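Local coordinates for SusD homolog (Bacteroides thetaiotaomicron VPI-5482, PDB 3IV0), which is of unknown function but probably binds glycans at the outer membrane for uptake, at residues E108-P113 with L118-F123; A24-I29 with K124-F129; D178-A183 with A200-V205; M130-Y135 with A171-L176; D93-A98 with F136-A141. One frame throughout, in Å; residues are numbered along the deposited sequence.

Contact 1: E108-P113 with L118-F123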
# COMPACT_ATOMS: atom_id res chain seq x y z
N GLU A 108 -13.50 4.17 -24.93
CA GLU A 108 -13.93 5.38 -25.65
C GLU A 108 -12.80 6.25 -26.16
O GLU A 108 -13.02 7.05 -27.07
CB GLU A 108 -14.84 6.22 -24.77
CG GLU A 108 -16.09 5.57 -24.23
CD GLU A 108 -17.06 5.13 -25.32
OE1 GLU A 108 -16.98 5.68 -26.43
OE2 GLU A 108 -17.85 4.21 -25.07
N ILE A 109 -11.61 6.18 -25.58
CA ILE A 109 -10.56 7.16 -25.89
C ILE A 109 -10.10 7.15 -27.38
O ILE A 109 -9.64 8.18 -27.88
CB ILE A 109 -9.32 7.02 -24.93
CG1 ILE A 109 -8.47 8.30 -24.99
CG2 ILE A 109 -8.48 5.75 -25.23
CD1 ILE A 109 -7.47 8.39 -23.82
N ASP A 110 -10.22 6.02 -28.06
CA ASP A 110 -9.86 5.95 -29.49
C ASP A 110 -10.76 6.85 -30.34
O ASP A 110 -10.38 7.20 -31.47
CB ASP A 110 -9.95 4.52 -30.03
CG ASP A 110 -8.82 3.64 -29.57
OD1 ASP A 110 -7.77 4.19 -29.24
OD2 ASP A 110 -8.97 2.39 -29.57
N LYS A 111 -11.90 7.23 -29.80
CA LYS A 111 -12.81 8.16 -30.50
C LYS A 111 -12.39 9.62 -30.49
O LYS A 111 -12.89 10.41 -31.29
CB LYS A 111 -14.22 8.02 -29.94
CG LYS A 111 -14.79 6.64 -30.17
CD LYS A 111 -16.17 6.51 -29.56
CE LYS A 111 -16.73 5.09 -29.69
NZ LYS A 111 -17.98 4.93 -28.90
N VAL A 112 -11.49 10.01 -29.60
CA VAL A 112 -11.04 11.40 -29.52
C VAL A 112 -10.30 11.81 -30.80
O VAL A 112 -9.27 11.23 -31.17
CB VAL A 112 -10.11 11.62 -28.32
CG1 VAL A 112 -9.65 13.06 -28.30
CG2 VAL A 112 -10.85 11.28 -27.03
N PRO A 113 -10.85 12.80 -31.52
CA PRO A 113 -10.31 13.16 -32.82
C PRO A 113 -8.94 13.81 -32.80
O PRO A 113 -8.74 14.84 -32.18
CB PRO A 113 -11.38 14.10 -33.40
CG PRO A 113 -12.11 14.64 -32.26
CD PRO A 113 -12.04 13.58 -31.16
N LEU A 118 0.99 9.41 -28.68
CA LEU A 118 1.78 9.01 -27.52
C LEU A 118 0.95 9.25 -26.27
O LEU A 118 0.91 8.36 -25.39
CB LEU A 118 3.10 9.79 -27.45
CG LEU A 118 4.00 9.46 -26.26
CD1 LEU A 118 4.39 8.00 -26.22
CD2 LEU A 118 5.24 10.38 -26.28
N LYS A 119 0.29 10.39 -26.18
CA LYS A 119 -0.55 10.65 -25.03
C LYS A 119 -1.72 9.68 -24.97
O LYS A 119 -2.10 9.24 -23.89
CB LYS A 119 -1.05 12.10 -25.01
CG LYS A 119 0.06 13.14 -24.73
CD LYS A 119 0.84 12.85 -23.46
CE LYS A 119 1.62 14.08 -23.01
NZ LYS A 119 0.71 15.17 -22.53
N ARG A 120 -2.32 9.35 -26.10
CA ARG A 120 -3.42 8.38 -26.11
C ARG A 120 -2.95 7.04 -25.54
O ARG A 120 -3.64 6.45 -24.67
CB ARG A 120 -4.01 8.21 -27.53
CG ARG A 120 -5.09 7.17 -27.58
CD ARG A 120 -6.24 7.40 -28.51
NE ARG A 120 -5.89 8.03 -29.79
CZ ARG A 120 -6.73 8.80 -30.45
NH1 ARG A 120 -7.93 9.05 -29.94
NH2 ARG A 120 -6.36 9.37 -31.58
N SER A 121 -1.79 6.58 -25.97
CA SER A 121 -1.23 5.33 -25.48
C SER A 121 -0.89 5.43 -24.00
O SER A 121 -1.12 4.47 -23.24
CB SER A 121 0.04 4.94 -26.23
OG SER A 121 -0.27 4.69 -27.60
N ARG A 122 -0.36 6.56 -23.56
CA ARG A 122 -0.02 6.74 -22.16
C ARG A 122 -1.27 6.71 -21.29
O ARG A 122 -1.27 6.05 -20.24
CB ARG A 122 0.71 8.06 -21.98
CG ARG A 122 1.07 8.35 -20.52
CD ARG A 122 1.95 9.56 -20.37
NE ARG A 122 3.18 9.33 -21.09
CZ ARG A 122 4.10 10.24 -21.34
NH1 ARG A 122 3.94 11.48 -20.91
NH2 ARG A 122 5.17 9.89 -22.05
N PHE A 123 -2.34 7.37 -21.67
CA PHE A 123 -3.53 7.44 -20.85
C PHE A 123 -4.16 6.05 -20.75
O PHE A 123 -4.71 5.68 -19.71
CB PHE A 123 -4.52 8.49 -21.38
CG PHE A 123 -4.00 9.92 -21.36
CD1 PHE A 123 -2.84 10.28 -20.71
CD2 PHE A 123 -4.74 10.92 -21.99
CE1 PHE A 123 -2.41 11.61 -20.72
CE2 PHE A 123 -4.30 12.25 -22.00
CZ PHE A 123 -3.16 12.59 -21.38
O HOH W 1 -7.95 10.07 -33.96
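R120 and I109 dominate the bend of a helical hairpin, where a short 3-10 turn (109-111) leads out of helix 93-108 and the chain returns as helix 117-142. The arginine chain is kinked at chi2 (145°) and chi3 (37°), which brings the guanidinium to the turn. There it turns an edge to two backbone oxygens, R120 NH1 donating to I109 O at 2.8 Å and to V112 O at 2.8 Å. The bond to V112 O lies in the carbonyl plane, on a lone pair, and I109 O also accepts from V112 N. D110 OD1 passes R120 CD at 3.6 Å, yet its salt bridge is to K124; R120 NH2 pairs with E117. With an alanine for R120 the carbonyls of I109 and V112 would probably lose the donor that ties them together, and E117 its salt-bridge partner. Beside the polar contacts, I109 CD1 meets F123 CB at 3.8 Å, near the ring plane. One water accepts from R120 NH2 at 2.9 Å and donates to V112 O.

Contact 2: A24-I29 with K124-F129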
# COMPACT_ATOMS: atom_id res chain seq x y z
N ALA A 24 -8.45 14.95 -18.09
CA ALA A 24 -9.30 15.21 -16.94
C ALA A 24 -10.06 13.96 -16.54
O ALA A 24 -10.21 13.68 -15.33
CB ALA A 24 -10.26 16.42 -17.20
N PHE A 25 -10.55 13.21 -17.51
CA PHE A 25 -11.25 11.99 -17.21
C PHE A 25 -10.29 10.98 -16.54
O PHE A 25 -10.65 10.38 -15.54
CB PHE A 25 -11.90 11.41 -18.45
CG PHE A 25 -12.86 10.31 -18.17
CD1 PHE A 25 -12.42 9.02 -18.02
CD2 PHE A 25 -14.21 10.57 -17.98
CE1 PHE A 25 -13.29 8.02 -17.75
CE2 PHE A 25 -15.10 9.54 -17.71
CZ PHE A 25 -14.62 8.26 -17.57
N LEU A 26 -9.10 10.82 -17.09
CA LEU A 26 -8.08 9.97 -16.45
C LEU A 26 -7.81 10.43 -15.02
O LEU A 26 -7.77 9.61 -14.09
CB LEU A 26 -6.83 9.96 -17.30
CG LEU A 26 -5.62 9.25 -16.68
CD1 LEU A 26 -5.95 7.76 -16.49
CD2 LEU A 26 -4.38 9.46 -17.54
N LEU A 27 -7.69 11.72 -14.79
CA LEU A 27 -7.39 12.17 -13.47
C LEU A 27 -8.55 11.88 -12.49
O LEU A 27 -8.30 11.74 -11.31
CB LEU A 27 -6.99 13.64 -13.46
CG LEU A 27 -5.57 13.91 -13.96
CD1 LEU A 27 -5.42 15.41 -14.17
CD2 LEU A 27 -4.53 13.43 -12.99
N SER A 28 -9.79 11.77 -12.98
CA SER A 28 -10.90 11.43 -12.12
C SER A 28 -10.78 9.97 -11.64
O SER A 28 -11.34 9.63 -10.61
CB SER A 28 -12.24 11.65 -12.85
OG SER A 28 -12.56 10.62 -13.76
N ILE A 29 -10.05 9.13 -12.39
CA ILE A 29 -9.80 7.73 -11.97
C ILE A 29 -8.85 7.77 -10.78
O ILE A 29 -9.12 7.14 -9.76
CB ILE A 29 -9.26 6.88 -13.13
CG1 ILE A 29 -10.28 6.78 -14.28
CG2 ILE A 29 -8.83 5.48 -12.60
CD1 ILE A 29 -9.70 6.25 -15.61
N LYS A 124 -4.10 5.29 -21.83
CA LYS A 124 -4.58 3.93 -21.79
C LYS A 124 -3.74 3.15 -20.79
O LYS A 124 -4.29 2.38 -19.98
CB LYS A 124 -4.50 3.26 -23.16
CG LYS A 124 -5.53 3.75 -24.18
CD LYS A 124 -5.30 3.03 -25.53
CE LYS A 124 -6.24 3.46 -26.61
NZ LYS A 124 -5.72 2.90 -27.91
N ALA A 125 -2.42 3.25 -20.87
CA ALA A 125 -1.52 2.53 -19.95
C ALA A 125 -1.80 2.90 -18.50
O ALA A 125 -1.86 2.02 -17.62
CB ALA A 125 -0.09 2.80 -20.28
N GLU A 126 -2.00 4.18 -18.23
CA GLU A 126 -2.32 4.62 -16.90
C GLU A 126 -3.65 4.09 -16.41
O GLU A 126 -3.79 3.68 -15.23
CB GLU A 126 -2.32 6.15 -16.82
CG GLU A 126 -1.00 6.79 -17.00
CD GLU A 126 -1.08 8.27 -16.77
OE1 GLU A 126 -1.39 8.68 -15.65
OE2 GLU A 126 -0.86 9.06 -17.72
N ALA A 127 -4.65 4.03 -17.28
CA ALA A 127 -5.94 3.51 -16.92
C ALA A 127 -5.85 2.01 -16.63
O ALA A 127 -6.49 1.53 -15.67
CB ALA A 127 -6.97 3.78 -18.06
N ILE A 128 -5.10 1.27 -17.43
CA ILE A 128 -4.90 -0.16 -17.15
C ILE A 128 -4.18 -0.33 -15.81
O ILE A 128 -4.56 -1.19 -15.01
CB ILE A 128 -4.10 -0.81 -18.25
CG1 ILE A 128 -4.96 -0.89 -19.51
CG2 ILE A 128 -3.65 -2.24 -17.84
CD1 ILE A 128 -4.15 -1.06 -20.81
N PHE A 129 -3.16 0.48 -15.55
CA PHE A 129 -2.49 0.43 -14.27
C PHE A 129 -3.45 0.68 -13.11
O PHE A 129 -3.48 -0.08 -12.12
CB PHE A 129 -1.31 1.40 -14.20
CG PHE A 129 -0.69 1.48 -12.83
CD1 PHE A 129 0.16 0.47 -12.38
CD2 PHE A 129 -1.01 2.50 -11.96
CE1 PHE A 129 0.69 0.51 -11.11
CE2 PHE A 129 -0.48 2.54 -10.67
CZ PHE A 129 0.39 1.55 -10.26
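L26 against E126 and A127 is the meeting point of two nearly parallel helices, 19-39 and 117-142, in the N-terminal helical part of a protein whose family belongs to the TPR clan. Over the two short segments the axes approach to 10.2 Å and their directions differ by 17°, so successive turns stay side by side. The closest backbones are those of L26 and A127, with CA atoms 6.8 Å apart. From there L26 projects across the gap, CG anti to the backbone N (chi1 173°), and lays both its methyls on E126. L26 CD2 lies on the carboxylate end, 3.5 Å from E126 OE2, while L26 CD1 also comes to 4.0 Å from A127 N. The leucine and glutamate side chains cross at about a right angle. One turn further on, I29 CD1 comes to 4.4 Å from A127 CB, a looser apolar touch. The buried carboxylate is not left to the leucine: E126 OE1 forms a salt bridge with R199 and a hydrogen bond with Y30 OH. Helix 93-108 packs on both partners, touching L26 and I29 through L105 and D101 and K124 through L106, whereas F129 leaves from another side of helix 117-142 to meet helix 202-219.

Contact 3: D178-A183 with A200-V205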
# COMPACT_ATOMS: atom_id res chain seq x y z
N ASP A 178 6.38 -4.86 -21.88
CA ASP A 178 6.95 -5.54 -23.04
C ASP A 178 6.77 -4.75 -24.32
O ASP A 178 7.67 -4.76 -25.18
CB ASP A 178 6.30 -6.90 -23.27
CG ASP A 178 6.62 -7.92 -22.22
OD1 ASP A 178 7.49 -7.69 -21.36
OD2 ASP A 178 5.99 -9.00 -22.30
N ASP A 179 5.64 -4.07 -24.46
CA ASP A 179 5.33 -3.30 -25.69
C ASP A 179 6.05 -1.96 -25.69
O ASP A 179 5.93 -1.20 -26.66
CB ASP A 179 3.85 -2.95 -25.80
CG ASP A 179 2.95 -4.14 -25.94
OD1 ASP A 179 3.46 -5.26 -26.13
OD2 ASP A 179 1.71 -3.93 -25.87
N ASP A 180 6.75 -1.64 -24.61
CA ASP A 180 7.29 -0.28 -24.43
C ASP A 180 8.71 -0.41 -23.95
O ASP A 180 9.08 0.09 -22.89
CB ASP A 180 6.41 0.47 -23.43
CG ASP A 180 6.77 1.93 -23.25
OD1 ASP A 180 7.38 2.60 -24.13
OD2 ASP A 180 6.39 2.46 -22.21
N PRO A 181 9.54 -1.11 -24.72
CA PRO A 181 10.90 -1.36 -24.29
C PRO A 181 11.73 -0.11 -24.04
O PRO A 181 12.65 -0.14 -23.23
CB PRO A 181 11.50 -2.16 -25.45
CG PRO A 181 10.64 -1.86 -26.61
CD PRO A 181 9.27 -1.64 -26.07
N GLY A 182 11.39 0.99 -24.70
CA GLY A 182 12.09 2.26 -24.52
C GLY A 182 11.60 3.15 -23.39
O GLY A 182 12.12 4.25 -23.21
N ALA A 183 10.59 2.70 -22.65
CA ALA A 183 9.99 3.50 -21.58
C ALA A 183 9.61 4.87 -22.09
O ALA A 183 9.93 5.89 -21.50
CB ALA A 183 10.91 3.59 -20.31
N ALA A 200 1.23 7.16 -12.92
CA ALA A 200 1.89 5.89 -13.10
C ALA A 200 3.11 5.99 -14.01
O ALA A 200 3.03 6.55 -15.11
CB ALA A 200 0.90 4.85 -13.68
N SER A 201 4.23 5.40 -13.58
CA SER A 201 5.45 5.27 -14.35
C SER A 201 5.72 3.78 -14.58
O SER A 201 5.01 2.90 -14.07
CB SER A 201 6.62 5.86 -13.59
OG SER A 201 6.97 5.02 -12.47
N ARG A 202 6.80 3.49 -15.30
CA ARG A 202 7.22 2.11 -15.49
C ARG A 202 7.47 1.44 -14.14
O ARG A 202 7.16 0.28 -13.92
CB ARG A 202 8.47 2.06 -16.39
CG ARG A 202 8.86 0.64 -16.87
CD ARG A 202 10.08 0.72 -17.82
NE ARG A 202 10.46 -0.59 -18.39
CZ ARG A 202 9.86 -1.14 -19.43
NH1 ARG A 202 8.81 -0.58 -19.99
NH2 ARG A 202 10.28 -2.31 -19.89
N GLY A 203 8.10 2.17 -13.23
CA GLY A 203 8.34 1.69 -11.86
C GLY A 203 7.09 1.38 -11.08
O GLY A 203 7.03 0.39 -10.34
N SER A 204 6.03 2.16 -11.26
CA SER A 204 4.75 1.88 -10.64
C SER A 204 4.24 0.49 -11.08
O SER A 204 3.78 -0.34 -10.25
CB SER A 204 3.71 2.91 -11.07
OG SER A 204 4.15 4.24 -10.90
N VAL A 205 4.30 0.26 -12.39
CA VAL A 205 3.87 -1.00 -12.97
C VAL A 205 4.68 -2.16 -12.42
O VAL A 205 4.10 -3.18 -12.03
CB VAL A 205 3.94 -0.98 -14.51
CG1 VAL A 205 3.61 -2.35 -15.10
CG2 VAL A 205 2.96 0.11 -15.10
O HOH W 2 7.25 1.67 -19.68
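R202, in the first turn of helix 202-219, reaches out to D180 and A183 of a type I beta turn that follows helix 174-178. The helix start is marked by a capping box: S201 OG accepts from S204 N at 3.2 Å, and S204 OG accepts a hydrogen bond from S201 N at 2.9 Å that is nearly straight (177°). Just beyond the cap, R202 sets CG anti to its backbone N (chi1 -169°) and runs extended to NE, which carries the guanidinium over to the turn. On the way R202 CD touches A183 CB at 3.9 Å. R202 NH1 ends 3.0 Å from D180 O, the same oxygen that closes the turn by accepting from A183 N, and approaches it obliquely. Water 2 sits in the guanidinium plane, accepting from R202 NH1 at 2.8 Å and donating to D180 OD2 at 2.8 Å. The D180 carboxylate is otherwise taken up by backbone N-H groups, those of E184 and V185 at OD1 and of L186 at OD2. R202 NH2 forms a salt bridge with E237. A leucine in place of R202 would probably leave E237 without its mate and the water without its donor. With D180 OD2 4.5 Å from R202 NH1, the aspartate is likely to balance the buried arginine charge mainly through the water and at longer range, while E237 meets it directly.

Contact 4: M130-Y135 with A171-L176. With EDO (1,2-ethanediol), chain E.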
# COMPACT_ATOMS: atom_id res chain seq x y z
N MSE A 130 -4.26 1.72 -13.19
CA MSE A 130 -5.12 2.08 -12.12
C MSE A 130 -6.22 1.10 -11.93
O MSE A 130 -6.63 0.85 -10.78
CB MSE A 130 -5.65 3.51 -12.32
CG MSE A 130 -4.54 4.54 -12.12
SE MSE A 130 -3.59 4.51 -10.45
CE MSE A 130 -4.99 4.94 -9.33
N ARG A 131 -6.71 0.51 -13.00
CA ARG A 131 -7.69 -0.56 -12.86
C ARG A 131 -7.12 -1.74 -12.13
O ARG A 131 -7.76 -2.30 -11.22
CB ARG A 131 -8.24 -0.97 -14.22
CG ARG A 131 -9.32 -2.04 -14.15
CD ARG A 131 -9.94 -2.35 -15.50
NE ARG A 131 -8.95 -3.00 -16.33
CZ ARG A 131 -9.05 -3.20 -17.64
NH1 ARG A 131 -10.11 -2.81 -18.28
NH2 ARG A 131 -8.07 -3.81 -18.30
N SER A 132 -5.92 -2.15 -12.53
CA SER A 132 -5.20 -3.25 -11.88
C SER A 132 -4.90 -2.96 -10.43
O SER A 132 -5.04 -3.85 -9.57
CB SER A 132 -3.93 -3.61 -12.61
OG SER A 132 -4.23 -3.93 -13.97
N LEU A 133 -4.48 -1.73 -10.14
CA LEU A 133 -4.20 -1.36 -8.76
C LEU A 133 -5.44 -1.42 -7.89
O LEU A 133 -5.42 -1.89 -6.77
CB LEU A 133 -3.58 0.04 -8.69
CG LEU A 133 -3.07 0.47 -7.33
CD1 LEU A 133 -1.88 -0.36 -6.85
CD2 LEU A 133 -2.64 1.93 -7.41
N SER A 134 -6.57 -0.98 -8.45
CA SER A 134 -7.84 -1.00 -7.73
C SER A 134 -8.26 -2.44 -7.48
O SER A 134 -8.66 -2.77 -6.35
CB SER A 134 -8.92 -0.25 -8.51
OG SER A 134 -8.58 1.13 -8.63
N TYR A 135 -8.22 -3.29 -8.51
CA TYR A 135 -8.55 -4.70 -8.32
C TYR A 135 -7.62 -5.32 -7.28
O TYR A 135 -8.07 -6.09 -6.41
CB TYR A 135 -8.46 -5.50 -9.64
CG TYR A 135 -9.77 -5.48 -10.40
CD1 TYR A 135 -10.91 -5.99 -9.84
CD2 TYR A 135 -9.85 -4.95 -11.67
CE1 TYR A 135 -12.12 -5.97 -10.51
CE2 TYR A 135 -11.06 -4.93 -12.35
CZ TYR A 135 -12.18 -5.41 -11.75
OH TYR A 135 -13.42 -5.41 -12.41
N ALA A 171 -1.64 -10.22 -16.43
CA ALA A 171 -1.70 -10.29 -17.87
C ALA A 171 -1.95 -8.93 -18.50
O ALA A 171 -1.46 -8.67 -19.60
CB ALA A 171 -2.75 -11.28 -18.29
N ASP A 172 -2.77 -8.09 -17.86
CA ASP A 172 -3.03 -6.75 -18.40
C ASP A 172 -1.81 -5.85 -18.27
O ASP A 172 -1.59 -4.95 -19.09
CB ASP A 172 -4.20 -6.09 -17.68
CG ASP A 172 -5.55 -6.72 -17.97
OD1 ASP A 172 -5.69 -7.41 -18.97
OD2 ASP A 172 -6.49 -6.43 -17.17
N LEU A 173 -1.05 -6.02 -17.20
CA LEU A 173 0.11 -5.18 -16.92
C LEU A 173 1.38 -5.53 -17.70
O LEU A 173 2.13 -4.65 -18.12
CB LEU A 173 0.44 -5.21 -15.43
CG LEU A 173 -0.65 -4.64 -14.52
CD1 LEU A 173 -0.47 -5.09 -13.01
CD2 LEU A 173 -0.64 -3.14 -14.62
N GLN A 174 1.63 -6.83 -17.93
CA GLN A 174 2.83 -7.25 -18.63
C GLN A 174 3.10 -6.51 -19.96
O GLN A 174 4.23 -6.08 -20.19
CB GLN A 174 2.83 -8.77 -18.84
CG GLN A 174 4.11 -9.33 -19.42
CD GLN A 174 5.22 -9.31 -18.46
OE1 GLN A 174 5.16 -9.93 -17.40
NE2 GLN A 174 6.29 -8.62 -18.83
N PRO A 175 2.09 -6.36 -20.83
CA PRO A 175 2.32 -5.64 -22.09
C PRO A 175 2.77 -4.19 -21.90
O PRO A 175 3.45 -3.65 -22.76
CB PRO A 175 0.96 -5.68 -22.76
CG PRO A 175 0.29 -6.86 -22.20
CD PRO A 175 0.72 -6.89 -20.77
N LEU A 176 2.41 -3.57 -20.79
CA LEU A 176 2.86 -2.21 -20.54
C LEU A 176 4.38 -2.14 -20.46
O LEU A 176 4.98 -1.11 -20.77
CB LEU A 176 2.20 -1.63 -19.29
CG LEU A 176 0.67 -1.66 -19.18
CD1 LEU A 176 0.19 -0.96 -17.90
CD2 LEU A 176 -0.02 -1.07 -20.43
C1 EDO E . 8.90 -9.83 -16.13
O1 EDO E . 8.20 -9.04 -17.10
C2 EDO E . 7.95 -10.83 -15.49
O2 EDO E . 6.67 -10.22 -15.36
O HOH W 3 -6.77 -4.52 -14.98
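A mixed contact, one salt bridge beside a van der Waals touch, joins R131 and S132 in the middle of helix 117-142 to D172 and L173, toward the N-terminal end of the 171-176 segment, near helix 174-178. R131 bends at chi3 (68°), turning NH2 toward D172 OD2 at 3.3 Å. The hydrogen bond within this salt bridge is weak, its N-H...O angle being 131°; the two planes are 46° apart. A water also bridges the pair: it accepts from R131 NE in the guanidinium plane and donates to D172 OD2 at 2.9 Å and to S132 OG at 2.8 Å. Thus three side chains hold it, while N103 takes the other guanidinium branch, NH1. S132 OG, bonded to I128 O one turn back, also lies 3.7 Å from L173 CG, and S132 CB packs on L173 CD1. Behind the leucine stands helix 202-219. Q174 grips an ethanediol, probably from the crystallisation liquor, with NE2 donating to O1 and OE1 accepting from O2, each at 2.6 Å.

Contact 5: D93-A98 with F136-A141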
# COMPACT_ATOMS: atom_id res chain seq x y z
N ASP A 93 -17.46 0.10 -3.33
CA ASP A 93 -18.07 0.98 -4.33
C ASP A 93 -17.14 2.01 -4.93
O ASP A 93 -17.17 2.21 -6.16
CB ASP A 93 -19.35 1.69 -3.77
CG ASP A 93 -19.07 2.60 -2.58
OD1 ASP A 93 -18.18 2.30 -1.76
OD2 ASP A 93 -19.76 3.65 -2.43
N VAL A 94 -16.32 2.68 -4.14
CA VAL A 94 -15.49 3.73 -4.69
C VAL A 94 -14.36 3.17 -5.54
O VAL A 94 -14.05 3.71 -6.59
CB VAL A 94 -14.95 4.64 -3.60
CG1 VAL A 94 -14.10 5.78 -4.23
CG2 VAL A 94 -16.12 5.23 -2.78
N PHE A 95 -13.78 2.04 -5.15
CA PHE A 95 -12.82 1.36 -6.03
C PHE A 95 -13.50 0.98 -7.35
O PHE A 95 -12.87 1.10 -8.42
CB PHE A 95 -12.27 0.08 -5.38
CG PHE A 95 -11.31 0.34 -4.25
CD1 PHE A 95 -10.03 0.81 -4.51
CD2 PHE A 95 -11.65 0.06 -2.93
CE1 PHE A 95 -9.14 1.02 -3.47
CE2 PHE A 95 -10.76 0.29 -1.92
CZ PHE A 95 -9.53 0.73 -2.19
N TYR A 96 -14.74 0.48 -7.30
CA TYR A 96 -15.40 0.15 -8.57
C TYR A 96 -15.74 1.38 -9.42
O TYR A 96 -15.80 1.27 -10.64
CB TYR A 96 -16.63 -0.75 -8.37
CG TYR A 96 -16.26 -2.20 -8.23
CD1 TYR A 96 -15.83 -2.94 -9.31
CD2 TYR A 96 -16.27 -2.81 -7.00
CE1 TYR A 96 -15.44 -4.22 -9.17
CE2 TYR A 96 -15.89 -4.11 -6.85
CZ TYR A 96 -15.49 -4.81 -7.94
OH TYR A 96 -15.09 -6.12 -7.74
N THR A 97 -15.90 2.54 -8.81
CA THR A 97 -16.02 3.78 -9.60
C THR A 97 -14.75 3.98 -10.42
O THR A 97 -14.82 4.28 -11.61
CB THR A 97 -16.30 5.00 -8.72
OG1 THR A 97 -17.50 4.80 -7.98
CG2 THR A 97 -16.42 6.31 -9.55
N ALA A 98 -13.57 3.83 -9.81
CA ALA A 98 -12.31 3.89 -10.52
C ALA A 98 -12.23 2.86 -11.63
O ALA A 98 -11.83 3.16 -12.75
CB ALA A 98 -11.12 3.74 -9.52
N PHE A 136 -6.33 -5.04 -7.35
CA PHE A 136 -5.40 -5.58 -6.36
C PHE A 136 -5.77 -5.13 -4.97
O PHE A 136 -5.80 -5.97 -4.05
CB PHE A 136 -3.98 -5.17 -6.67
CG PHE A 136 -2.97 -5.64 -5.67
CD1 PHE A 136 -2.77 -6.99 -5.44
CD2 PHE A 136 -2.17 -4.74 -5.00
CE1 PHE A 136 -1.79 -7.43 -4.55
CE2 PHE A 136 -1.19 -5.19 -4.08
CZ PHE A 136 -1.03 -6.55 -3.87
N PHE A 137 -6.07 -3.86 -4.78
CA PHE A 137 -6.42 -3.38 -3.44
C PHE A 137 -7.68 -4.04 -2.91
O PHE A 137 -7.78 -4.36 -1.69
CB PHE A 137 -6.59 -1.85 -3.46
CG PHE A 137 -5.33 -1.10 -3.10
CD1 PHE A 137 -4.12 -1.41 -3.68
CD2 PHE A 137 -5.38 -0.08 -2.17
CE1 PHE A 137 -2.98 -0.72 -3.31
CE2 PHE A 137 -4.24 0.60 -1.80
CZ PHE A 137 -3.04 0.28 -2.39
N ILE A 138 -8.68 -4.27 -3.75
CA ILE A 138 -9.89 -4.90 -3.24
C ILE A 138 -9.74 -6.41 -3.05
O ILE A 138 -10.38 -6.99 -2.18
CB ILE A 138 -11.16 -4.54 -4.04
CG1 ILE A 138 -11.12 -4.92 -5.52
CG2 ILE A 138 -11.47 -3.06 -3.85
CD1 ILE A 138 -12.46 -4.74 -6.27
N VAL A 139 -8.90 -7.07 -3.84
CA VAL A 139 -8.60 -8.48 -3.57
C VAL A 139 -7.92 -8.60 -2.22
O VAL A 139 -8.26 -9.48 -1.39
CB VAL A 139 -7.73 -9.10 -4.66
CG1 VAL A 139 -7.13 -10.43 -4.18
CG2 VAL A 139 -8.58 -9.31 -5.94
N ARG A 140 -6.93 -7.76 -1.95
CA ARG A 140 -6.24 -7.84 -0.67
C ARG A 140 -7.19 -7.64 0.49
O ARG A 140 -6.98 -8.23 1.58
CB ARG A 140 -5.12 -6.81 -0.54
CG ARG A 140 -3.94 -6.95 -1.44
CD ARG A 140 -2.79 -6.12 -0.93
NE ARG A 140 -3.15 -4.71 -0.82
CZ ARG A 140 -2.27 -3.76 -0.50
NH1 ARG A 140 -0.97 -4.02 -0.40
NH2 ARG A 140 -2.68 -2.52 -0.34
N ALA A 141 -8.19 -6.78 0.36
CA ALA A 141 -9.12 -6.52 1.43
C ALA A 141 -10.24 -7.52 1.53
O ALA A 141 -10.64 -7.91 2.63
CB ALA A 141 -9.71 -5.08 1.31
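I138 wedges between F95 and Y96 where helix 93-108 runs antiparallel to the far half of helix 117-142, two antiparallel helices of the N-terminal helical region. The short segments approach to 10.5 Å between axes at 155°, and F95 and I138 have the nearest CA atoms. Aliphatic-on-ring contacts come first. The methyl CG2 of I138 reaches the F95 ring at CD2, only 3.3 Å away, and stays close to CG as well; at this distance the packing is tight. With CG1 of I138 in the crowded position between backbone N and carbonyl carbon (chi1 60°), CG1 and CD1 are sent toward Y96 while CG2 is left on F95. The I138 and Y96 side chains cross at about a right angle, I138 CD1 lying 3.5 Å from Y96 CZ and 3.3 Å from Y96 OH. The second kind joins two aromatics without stacking them: F95 CE1 meets F137 CB at 3.8 Å, and the side chains cross obliquely. Each ring has an edge-to-face partner elsewhere, F95 with F43 and F137 with F33, and R140 NH2 lies 3.4 Å above one face of F137, offset toward the rim. The side chain of Y96 also lies about 4 Å from a bound ethanediol. The polar element is a single hydroxyl, Y96 OH, which is hydrogen-bonded with P146 O, in the short strand 145-146 after helix 117-142.

How the contacts relate
Starting from the N terminus, helix 19-39 supplies 24-29, and contact 2 closes the longest loop when the chain returns at 124-129. Helix 93-108 then opens contact 5, which alternates with contact 2 and closes at 136-141. Contact 1, the short turn between these helices, nests within both loops. Contact 4 runs from 130-135 to 171-176 and so crosses contact 5. Contact 3 opens afterwards, in series with the rest. Four of the five share helix 117-142, which is thereby tied to helix 19-39, helix 93-108 and helix 174-178. Contact 3 reaches this spine through F129, packed on A200 and S204, while F123, packed on L26, couples contacts 1 and 2.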